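Local coordinates for putative phosphonate binding protein for ABC transporter (PDB 5LQ8) that binds inorganic phosphite strongly, and methylphosphonate and phosphate only very weakly, probably as the solute-binding component of an ABC transporter, at residues 202-207 and 257-262; 6-11 and 38-43; 119-124 and 132-137. One frame throughout, in Å; residues are numbered along the deposited sequence.

Contact 1. Residues 202-207 and 257-262; sequences EYVDYH and SKQYKN. With GB (methylphosphonic acid ester group), chain B.
Val204 and Tyr260 mark the closest backbone approach, CA to CA 6.8 Å, where the irregular stretch 202-207 passes the 3-10 turn 257-260 and the start of the C-terminal helix, whose N-cap position Tyr260 occupies. No direct hydrogen bond joins the two, and rings and two waters do the work. His207 and Tyr260 approach from opposite directions and stack face to face, centroids 4.0 Å apart and planes 30° from parallel. The imidazole is fixed by its own segment: ND1 donates to Asp205 O (3.1 Å), which lies near the ring plane. With chi1 of 58°, His207 CG sits between its backbone N and carbonyl carbon, which lets the ring reach back to Asp205 O. In one of its two conformers, Val204 CG2 touches Tyr260 CE1 at 3.4 Å, and Gln259 NE2 is hydrogen-bonded to Gln83 OE1. One water links Tyr206 O to Tyr260 OH; another accepts from Val204 N and Asn262 ND2. On the far side of the loop, Asp205 OD2 lies 2.5 Å from O2 of the bound methylphosphonate, and Asp205 OD1 receives Gly65 N. The stack and the water bridges are consistent with a second shell behind Asp205, steadying the loop that carries it to the ligand.

Contact 2. Residues 6-11 and 38-43; sequences LKVGAI and VKYIPV
Val8 O accepts the N-H of Ile41 at 2.9 Å in a nearly straight bond (171° at the hydrogen), and Tyr40 CA adds a CA-H...O contact to the same oxygen. Two more backbone bonds continue the parallel ladder of strands 6-10 and 38-40: Val8 N donates to Lys39 O (2.9 Å) and Lys39 N to Leu6 O (3.0 Å). Past Val8 the strands part, and water takes over. One molecule accepts from Ala10 N and donates to Ile41 O; a second donates to Ala10 O (2.7 Å) and bonds to Tyr40 OH, which also pairs with Gln16.

Leu6, Val8, Val38 and Tyr40 share the face packed against helix 16-34. Val38 uses both branches: CG1, anti to its backbone N (chi1 -174°), meets Val8 CG2 at 3.6 Å, whereas CG2 lies alongside Leu6 CB at 4.2 Å. An alanine here, without both methyls, is likely to leave a gap beside Val8 CG2 and Leu6 CB. The Tyr40 ring turns its edge to Gly9 CA and Ala10 N, and Phe23 of the helix meets the ring. The pairing is that of a right-handed beta-alpha-beta crossover, the recurring unit of periplasmic binding proteins. Main-chain bonds set its register, apolar side chains pack on the face toward helix 16-34, and ordered water satisfies the polar groups where the strands diverge.

Contact 3. Residues 119-124 and 132-137; sequences FTFGSE and MPEYFL. With GB (methylphosphonic acid ester group), chain C.
A beta-alpha-beta unit, strand 119-121, helix 127-139 and strand 153-154, supplies this contact, in which the helix folds back over the strand that precedes it. The axes of strand 119-121 and of the helical segment 132-137 come within 10.4 Å, with their directions 134° apart, and the space between is filled chiefly by Phe121. Its CG stands anti to the carbonyl carbon (chi1 -65°), which sends the ring to the helix. There the ring's edge receives Pro133 CB, 3.9 Å from Phe121 CE1, the two side chains sliding past each other in opposite directions. One turn further on, Leu137 CD1 comes from the opposite direction to within 3.9 Å of Phe121 CZ, and the same methyl reaches Phe119 CZ at 4.3 Å. The Glu134 side chain crosses that of Phe121 at about a right angle; its CB lies 4.0 Å from Phe121 CZ, while its carboxylate forms a salt bridge with Arg130. The two phenylalanines meet, Phe119 CE2 lying over a face of the Phe121 ring. Contact across the segments is almost wholly apolar. On another side of the helix, Tyr135 OH donates to O3 of a second methylphosphonate at 2.6 Å, a group also held by Lys269. Around this core, Phe94 of strand 92-97 touches Phe119, Pro133 and Leu137, Ala174 of strand 172-176 touches Phe119 and Pro133, and helix 261-269 packs against Met132 and Tyr135.

In the fold
From the N terminus, contact 2 closes first, after helix 16-34, and joins two neighbouring strands of the six-stranded sheet. Contact 3 follows with a short loop of its own, fixing helix 127-139 to the five-stranded sheet. Contact 1 comes last, tying the loop after strand 194-199 to the start of helix 261-269. The three stand in series, none nested or crossed. Contact 1 touches both others, through Tyr206 CE1 with Ile11 CD1 (4.0 Å) and Tyr203 CG with Met132 CG (3.7 Å). Contacts 2 and 3 lie on opposite sides of the chain's centre, about 27 Å apart between centres. Segment 202-207 leads from the five-stranded sheet into the six-stranded one, passing the ligand at Asp205.

Contact 1. Residues 202-207 and 257-262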
loop_
_atom_site.group_PDB
_atom_site.type_symbol
_atom_site.label_atom_id
_atom_site.label_comp_id
_atom_site.label_asym_id
_atom_site.label_seq_id
_atom_site.Cartn_x
_atom_site.Cartn_y
_atom_site.Cartn_z
ATOM N N GLU A 202 9.822 -9.861 6.299
ATOM C CA GLU A 202 9.080 -8.647 6.742
ATOM C C GLU A 202 9.783 -7.296 6.478
ATOM O O GLU A 202 11.001 -7.194 6.465
ATOM C CB GLU A 202 8.773 -8.714 8.235
ATOM C CG GLU A 202 7.952 -9.930 8.660
ATOM C CD GLU A 202 8.067 -10.296 10.141
ATOM O OE1 GLU A 202 8.800 -9.641 10.915
ATOM O OE2 GLU A 202 7.405 -11.272 10.552
ATOM N N TYR A 203 8.960 -6.257 6.305
ATOM C CA TYR A 203 9.409 -4.889 6.166
ATOM C C TYR A 203 8.243 -3.983 6.633
ATOM O O TYR A 203 7.167 -4.512 6.958
ATOM C CB TYR A 203 9.823 -4.636 4.694
ATOM C CG TYR A 203 8.743 -5.057 3.731
ATOM C CD1 TYR A 203 7.709 -4.198 3.431
ATOM C CD2 TYR A 203 8.755 -6.303 3.131
ATOM C CE1 TYR A 203 6.701 -4.584 2.605
ATOM C CE2 TYR A 203 7.734 -6.731 2.285
ATOM C CZ TYR A 203 6.702 -5.832 2.000
ATOM O OH TYR A 203 5.672 -6.200 1.145
ATOM N N VAL A 204 8.464 -2.677 6.730
ATOM C CA VAL A 204 7.401 -1.732 7.136
ATOM C C VAL A 204 6.651 -1.260 5.892
ATOM O O VAL A 204 7.248 -1.081 4.810
ATOM C CB VAL A 204 7.962 -0.487 7.873
ATOM C CG1 VAL A 204 8.777 0.414 6.973
ATOM C CG2 VAL A 204 6.863 0.321 8.539
ATOM N N ASP A 205 5.373 -0.967 6.044
ATOM C CA ASP A 205 4.613 -0.487 4.864
ATOM C C ASP A 205 3.651 0.689 5.103
ATOM O O ASP A 205 4.072 1.879 5.204
ATOM C CB ASP A 205 3.960 -1.686 4.148
ATOM C CG ASP A 205 3.563 -1.364 2.689
ATOM O OD1 ASP A 205 3.617 -0.183 2.316
ATOM O OD2 ASP A 205 3.216 -2.291 1.930
ATOM N N TYR A 206 2.363 0.385 5.195
ATOM C CA TYR A 206 1.349 1.450 5.116
ATOM C C TYR A 206 1.395 2.404 6.311
ATOM O O TYR A 206 1.689 2.013 7.433
ATOM C CB TYR A 206 -0.054 0.917 4.983
ATOM C CG TYR A 206 -0.352 0.192 3.697
ATOM C CD1 TYR A 206 -1.159 0.786 2.738
ATOM C CD2 TYR A 206 0.079 -1.116 3.468
ATOM C CE1 TYR A 206 -1.460 0.111 1.571
ATOM C CE2 TYR A 206 -0.229 -1.790 2.297
ATOM C CZ TYR A 206 -1.010 -1.170 1.355
ATOM O OH TYR A 206 -1.320 -1.780 0.165
ATOM N N HIS A 207 1.079 3.661 6.045
ATOM C CA HIS A 207 0.900 4.653 7.060
ATOM C C HIS A 207 0.138 5.859 6.605
ATOM O O HIS A 207 0.147 6.212 5.424
ATOM C CB HIS A 207 2.210 5.101 7.671
ATOM C CG HIS A 207 3.195 5.651 6.707
ATOM N ND1 HIS A 207 3.807 4.883 5.738
ATOM C CD2 HIS A 207 3.729 6.890 6.604
ATOM C CE1 HIS A 207 4.662 5.635 5.063
ATOM N NE2 HIS A 207 4.635 6.851 5.566
ATOM N N SER A 257 8.412 8.543 11.645
ATOM C CA SER A 257 9.245 8.687 10.441
ATOM C C SER A 257 10.508 7.825 10.469
ATOM O O SER A 257 10.904 7.324 9.444
ATOM C CB SER A 257 9.611 10.144 10.134
ATOM O OG SER A 257 10.421 10.673 11.156
ATOM N N LYS A 258 11.110 7.645 11.651
ATOM C CA LYS A 258 12.353 6.864 11.771
ATOM C C LYS A 258 12.204 5.409 11.321
ATOM O O LYS A 258 13.155 4.819 10.835
ATOM C CB LYS A 258 12.879 6.921 13.207
ATOM C CG LYS A 258 13.765 8.127 13.510
ATOM C CD LYS A 258 14.030 8.298 15.003
ATOM C CE LYS A 258 15.057 7.311 15.540
ATOM N NZ LYS A 258 16.441 7.626 15.092
ATOM N N GLN A 259 10.985 4.890 11.425
ATOM C CA GLN A 259 10.641 3.508 11.051
ATOM C C GLN A 259 10.906 3.169 9.558
ATOM O O GLN A 259 11.079 1.995 9.204
ATOM C CB GLN A 259 9.137 3.250 11.297
ATOM C CG GLN A 259 8.782 1.864 11.795
ATOM C CD GLN A 259 7.295 1.686 12.113
ATOM O OE1 GLN A 259 6.653 0.777 11.615
ATOM N NE2 GLN A 259 6.748 2.564 12.919
ATOM N N TYR A 260 10.927 4.200 8.715
ATOM C CA TYR A 260 10.968 4.036 7.252
ATOM C C TYR A 260 12.361 4.167 6.667
ATOM O O TYR A 260 12.535 4.225 5.469
ATOM C CB TYR A 260 9.930 4.985 6.586
ATOM C CG TYR A 260 8.536 4.698 7.131
ATOM C CD1 TYR A 260 7.712 3.682 6.603
ATOM C CD2 TYR A 260 8.090 5.396 8.231
ATOM C CE1 TYR A 260 6.454 3.405 7.199
ATOM C CE2 TYR A 260 6.881 5.140 8.824
ATOM C CZ TYR A 260 6.064 4.165 8.321
ATOM O OH TYR A 260 4.893 3.984 9.010
ATOM N N LYS A 261 13.384 4.199 7.527
ATOM C CA LYS A 261 14.785 4.370 7.072
ATOM C C LYS A 261 15.212 3.282 6.081
ATOM O O LYS A 261 15.841 3.555 5.072
ATOM C CB LYS A 261 15.719 4.317 8.303
ATOM C CG LYS A 261 17.212 4.475 8.049
ATOM C CD LYS A 261 17.967 4.136 9.361
ATOM C CE LYS A 261 19.486 4.215 9.245
ATOM N NZ LYS A 261 20.087 3.039 8.585
ATOM N N ASN A 262 14.837 2.033 6.375
ATOM C CA ASN A 262 15.168 0.885 5.489
ATOM C C ASN A 262 14.462 0.977 4.126
ATOM O O ASN A 262 15.058 0.751 3.102
ATOM C CB ASN A 262 14.795 -0.420 6.196
ATOM C CG ASN A 262 15.113 -1.629 5.403
ATOM O OD1 ASN A 262 16.290 -1.955 5.136
ATOM N ND2 ASN A 262 14.065 -2.317 4.979
HETATM P P1 GB B . 2.218 -0.496 -1.177
HETATM O O1 GB B . 3.297 0.572 -1.326
HETATM O O2 GB B . 2.763 -1.759 -0.476
HETATM C C1 GB B . 1.099 0.230 -0.098
HETATM O O3 GB B . 1.536 -0.808 -2.511
HETATM O O HOH W 1 11.483 -1.936 6.410
HETATM O O HOH W 2 3.979 1.404 8.483
#

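Contact 2. Residues 6-11 and 38-43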
loop_
_atom_site.group_PDB
_atom_site.type_symbol
_atom_site.label_atom_id
_atom_site.label_comp_id
_atom_site.label_asym_id
_atom_site.label_seq_id
_atom_site.Cartn_x
_atom_site.Cartn_y
_atom_site.Cartn_z
ATOM N N LEU A 6 -11.290 19.123 5.081
ATOM C CA LEU A 6 -10.199 18.173 5.274
ATOM C C LEU A 6 -10.306 17.120 4.175
ATOM O O LEU A 6 -11.289 16.395 4.073
ATOM C CB LEU A 6 -10.236 17.535 6.648
ATOM C CG LEU A 6 -9.093 16.574 7.039
ATOM C CD1 LEU A 6 -7.853 17.395 7.364
ATOM C CD2 LEU A 6 -9.433 15.722 8.236
ATOM N N LYS A 7 -9.285 17.082 3.337
ATOM C CA LYS A 7 -9.255 16.207 2.179
ATOM C C LYS A 7 -8.427 14.943 2.427
ATOM O O LYS A 7 -7.222 15.002 2.696
ATOM C CB LYS A 7 -8.747 16.973 0.976
ATOM C CG LYS A 7 -9.601 18.229 0.690
ATOM C CD LYS A 7 -8.974 19.084 -0.392
ATOM C CE LYS A 7 -9.424 20.532 -0.306
ATOM N NZ LYS A 7 -8.768 21.244 0.832
ATOM N N VAL A 8 -9.113 13.802 2.350
ATOM C CA VAL A 8 -8.574 12.467 2.554
ATOM C C VAL A 8 -8.206 11.870 1.214
ATOM O O VAL A 8 -8.952 11.927 0.265
ATOM C CB VAL A 8 -9.548 11.562 3.336
ATOM C CG1 VAL A 8 -9.059 10.114 3.359
ATOM C CG2 VAL A 8 -9.736 12.116 4.756
ATOM N N GLY A 9 -6.992 11.342 1.126
ATOM C CA GLY A 9 -6.519 10.632 -0.067
ATOM C C GLY A 9 -5.943 9.280 0.317
ATOM O O GLY A 9 -5.798 8.939 1.503
ATOM N N ALA A 10 -5.652 8.493 -0.698
ATOM C CA ALA A 10 -5.115 7.161 -0.536
ATOM C C ALA A 10 -4.460 6.664 -1.817
ATOM O O ALA A 10 -4.938 6.924 -2.951
ATOM C CB ALA A 10 -6.186 6.214 -0.101
ATOM N N ILE A 11 -3.361 5.944 -1.686
ATOM C CA ILE A 11 -2.801 5.271 -2.839
ATOM C C ILE A 11 -3.829 4.270 -3.376
ATOM O O ILE A 11 -4.510 3.597 -2.606
ATOM C CB ILE A 11 -1.460 4.565 -2.567
ATOM C CG1 ILE A 11 -1.537 3.626 -1.351
ATOM C CG2 ILE A 11 -0.384 5.642 -2.445
ATOM C CD1 ILE A 11 -0.532 2.549 -1.468
ATOM N N VAL A 38 -15.180 16.674 5.796
ATOM C CA VAL A 38 -14.157 15.704 5.371
ATOM C C VAL A 38 -14.633 15.040 4.076
ATOM O O VAL A 38 -15.756 14.534 3.987
ATOM C CB VAL A 38 -13.880 14.630 6.439
ATOM C CG1 VAL A 38 -12.706 13.725 6.008
ATOM C CG2 VAL A 38 -13.550 15.289 7.781
ATOM N N LYS A 39 -13.773 15.063 3.065
ATOM C CA LYS A 39 -14.084 14.459 1.764
ATOM C C LYS A 39 -12.935 13.564 1.280
ATOM O O LYS A 39 -11.785 13.996 1.281
ATOM C CB LYS A 39 -14.260 15.569 0.726
ATOM C CG LYS A 39 -15.442 16.474 0.962
ATOM C CD LYS A 39 -15.516 17.567 -0.094
ATOM C CE LYS A 39 -16.730 18.455 0.140
ATOM N NZ LYS A 39 -16.793 19.562 -0.863
ATOM N N TYR A 40 -13.268 12.345 0.868
ATOM C CA TYR A 40 -12.337 11.438 0.164
ATOM C C TYR A 40 -12.227 11.863 -1.298
ATOM O O TYR A 40 -13.252 11.942 -1.997
ATOM C CB TYR A 40 -12.750 9.973 0.305
ATOM C CG TYR A 40 -12.000 9.023 -0.638
ATOM C CD1 TYR A 40 -10.616 9.000 -0.683
ATOM C CD2 TYR A 40 -12.682 8.175 -1.509
ATOM C CE1 TYR A 40 -9.943 8.181 -1.529
ATOM C CE2 TYR A 40 -11.995 7.336 -2.362
ATOM C CZ TYR A 40 -10.609 7.338 -2.368
ATOM O OH TYR A 40 -9.922 6.521 -3.232
ATOM N N ILE A 41 -11.005 12.120 -1.749
ATOM C CA ILE A 41 -10.674 12.590 -3.118
ATOM C C ILE A 41 -9.830 11.528 -3.820
ATOM O O ILE A 41 -8.630 11.452 -3.593
ATOM C CB ILE A 41 -9.879 13.913 -3.159
ATOM C CG1 ILE A 41 -10.508 15.021 -2.318
ATOM C CG2 ILE A 41 -9.691 14.393 -4.620
ATOM C CD1 ILE A 41 -11.928 15.348 -2.670
ATOM N N PRO A 42 -10.423 10.704 -4.696
ATOM C CA PRO A 42 -9.672 9.660 -5.370
ATOM C C PRO A 42 -8.623 10.208 -6.338
ATOM O O PRO A 42 -8.726 11.334 -6.784
ATOM C CB PRO A 42 -10.767 8.842 -6.104
ATOM C CG PRO A 42 -12.040 9.229 -5.467
ATOM C CD PRO A 42 -11.860 10.634 -5.038
ATOM N N VAL A 43 -7.595 9.412 -6.576
ATOM C CA VAL A 43 -6.519 9.710 -7.553
ATOM C C VAL A 43 -6.351 8.560 -8.534
ATOM O O VAL A 43 -6.727 7.404 -8.281
ATOM C CB VAL A 43 -5.157 10.030 -6.872
ATOM C CG1 VAL A 43 -5.332 11.261 -5.994
ATOM C CG2 VAL A 43 -4.662 8.783 -6.096
HETATM O O HOH W 3 -6.743 9.514 -3.133
HETATM O O HOH W 4 -7.475 6.926 -3.934
#

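Contact 3. Residues 119-124 and 132-137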
loop_
_atom_site.group_PDB
_atom_site.type_symbol
_atom_site.label_atom_id
_atom_site.label_comp_id
_atom_site.label_asym_id
_atom_site.label_seq_id
_atom_site.Cartn_x
_atom_site.Cartn_y
_atom_site.Cartn_z
ATOM N N PHE A 119 6.674 -11.597 -16.126
ATOM C CA PHE A 119 6.529 -11.182 -14.729
ATOM C C PHE A 119 5.917 -9.792 -14.596
ATOM O O PHE A 119 6.317 -8.879 -15.309
ATOM C CB PHE A 119 7.871 -11.181 -14.054
ATOM C CG PHE A 119 7.772 -10.970 -12.591
ATOM C CD1 PHE A 119 7.600 -12.046 -11.735
ATOM C CD2 PHE A 119 7.752 -9.676 -12.069
ATOM C CE1 PHE A 119 7.454 -11.842 -10.373
ATOM C CE2 PHE A 119 7.624 -9.466 -10.710
ATOM C CZ PHE A 119 7.474 -10.535 -9.858
ATOM N N THR A 120 4.960 -9.626 -13.697
ATOM C CA THR A 120 4.411 -8.285 -13.392
ATOM C C THR A 120 4.522 -7.923 -11.924
ATOM O O THR A 120 4.220 -8.708 -11.050
ATOM C CB THR A 120 2.980 -8.056 -13.913
ATOM O OG1 THR A 120 2.599 -6.654 -13.761
ATOM C CG2 THR A 120 1.980 -8.902 -13.141
ATOM N N PHE A 121 5.026 -6.712 -11.675
ATOM C CA PHE A 121 4.916 -6.067 -10.380
ATOM C C PHE A 121 3.554 -5.329 -10.305
ATOM O O PHE A 121 2.779 -5.284 -11.286
ATOM C CB PHE A 121 6.020 -5.005 -10.252
ATOM C CG PHE A 121 7.431 -5.546 -10.237
ATOM C CD1 PHE A 121 7.933 -6.208 -9.140
ATOM C CD2 PHE A 121 8.273 -5.371 -11.340
ATOM C CE1 PHE A 121 9.221 -6.674 -9.123
ATOM C CE2 PHE A 121 9.532 -5.861 -11.341
ATOM C CZ PHE A 121 10.019 -6.506 -10.225
ATOM N N GLY A 122 3.303 -4.719 -9.166
ATOM C CA GLY A 122 2.232 -3.739 -9.000
ATOM C C GLY A 122 2.632 -2.371 -9.522
ATOM O O GLY A 122 3.350 -2.264 -10.498
ATOM N N SER A 123 2.167 -1.330 -8.837
ATOM C CA SER A 123 2.603 -0.002 -9.155
ATOM C C SER A 123 4.120 0.072 -9.168
ATOM O O SER A 123 4.793 -0.509 -8.309
ATOM C CB SER A 123 2.013 1.038 -8.202
ATOM O OG SER A 123 2.604 2.318 -8.436
ATOM N N GLU A 124 4.629 0.857 -10.121
ATOM C CA GLU A 124 6.044 1.229 -10.115
ATOM C C GLU A 124 6.517 1.756 -8.746
ATOM O O GLU A 124 7.663 1.551 -8.389
ATOM C CB GLU A 124 6.367 2.325 -11.173
ATOM C CG GLU A 124 6.261 1.928 -12.634
ATOM C CD GLU A 124 4.860 2.129 -13.231
ATOM O OE1 GLU A 124 3.890 2.315 -12.439
ATOM O OE2 GLU A 124 4.707 2.089 -14.492
ATOM N N MET A 132 10.049 -3.943 -2.655
ATOM C CA MET A 132 10.552 -5.055 -1.892
ATOM C C MET A 132 10.707 -6.312 -2.768
ATOM O O MET A 132 11.737 -6.927 -2.736
ATOM C CB MET A 132 9.755 -5.267 -0.595
ATOM C CG MET A 132 9.889 -4.108 0.393
ATOM S SD MET A 132 11.583 -3.540 0.713
ATOM C CE MET A 132 12.168 -5.011 1.554
ATOM N N PRO A 133 9.704 -6.650 -3.608
ATOM C CA PRO A 133 9.927 -7.748 -4.555
ATOM C C PRO A 133 11.178 -7.650 -5.416
ATOM O O PRO A 133 11.936 -8.642 -5.539
ATOM C CB PRO A 133 8.641 -7.736 -5.389
ATOM C CG PRO A 133 7.607 -7.313 -4.373
ATOM C CD PRO A 133 8.296 -6.211 -3.613
ATOM N N GLU A 134 11.427 -6.458 -5.955
ATOM C CA GLU A 134 12.635 -6.231 -6.802
ATOM C C GLU A 134 13.930 -6.376 -5.956
ATOM O O GLU A 134 14.912 -6.975 -6.404
ATOM C CB GLU A 134 12.568 -4.908 -7.529
ATOM C CG GLU A 134 13.759 -4.723 -8.471
ATOM C CD GLU A 134 13.676 -3.600 -9.487
ATOM O OE1 GLU A 134 12.786 -2.759 -9.400
ATOM O OE2 GLU A 134 14.572 -3.566 -10.354
ATOM N N TYR A 135 13.877 -5.884 -4.726
ATOM C CA TYR A 135 15.008 -5.978 -3.791
ATOM C C TYR A 135 15.377 -7.420 -3.576
ATOM O O TYR A 135 16.538 -7.797 -3.656
ATOM C CB TYR A 135 14.690 -5.290 -2.462
ATOM C CG TYR A 135 15.731 -5.440 -1.394
ATOM C CD1 TYR A 135 16.902 -4.662 -1.450
ATOM C CD2 TYR A 135 15.526 -6.259 -0.295
ATOM C CE1 TYR A 135 17.838 -4.751 -0.441
ATOM C CE2 TYR A 135 16.469 -6.344 0.707
ATOM C CZ TYR A 135 17.614 -5.568 0.616
ATOM O OH TYR A 135 18.563 -5.622 1.595
ATOM N N PHE A 136 14.375 -8.234 -3.305
ATOM C CA PHE A 136 14.610 -9.665 -3.021
ATOM C C PHE A 136 14.986 -10.426 -4.294
ATOM O O PHE A 136 15.884 -11.244 -4.274
ATOM C CB PHE A 136 13.432 -10.315 -2.354
ATOM C CG PHE A 136 13.072 -9.733 -1.008
ATOM C CD1 PHE A 136 13.999 -9.656 0.031
ATOM C CD2 PHE A 136 11.772 -9.317 -0.763
ATOM C CE1 PHE A 136 13.635 -9.123 1.265
ATOM C CE2 PHE A 136 11.411 -8.748 0.460
ATOM C CZ PHE A 136 12.344 -8.661 1.490
ATOM N N LEU A 137 14.302 -10.155 -5.400
ATOM C CA LEU A 137 14.723 -10.718 -6.703
ATOM C C LEU A 137 16.212 -10.468 -6.937
ATOM O O LEU A 137 16.975 -11.394 -7.282
ATOM C CB LEU A 137 13.907 -10.105 -7.862
ATOM C CG LEU A 137 12.514 -10.728 -8.015
ATOM C CD1 LEU A 137 11.574 -9.778 -8.757
ATOM C CD2 LEU A 137 12.567 -12.096 -8.694
HETATM P P1 GB C . 22.092 -4.774 0.846
HETATM O O1 GB C . 23.024 -3.642 1.155
HETATM O O2 GB C . 21.519 -4.691 -0.556
HETATM C C1 GB C . 23.207 -6.214 0.982
HETATM O O3 GB C . 20.995 -4.898 1.874
#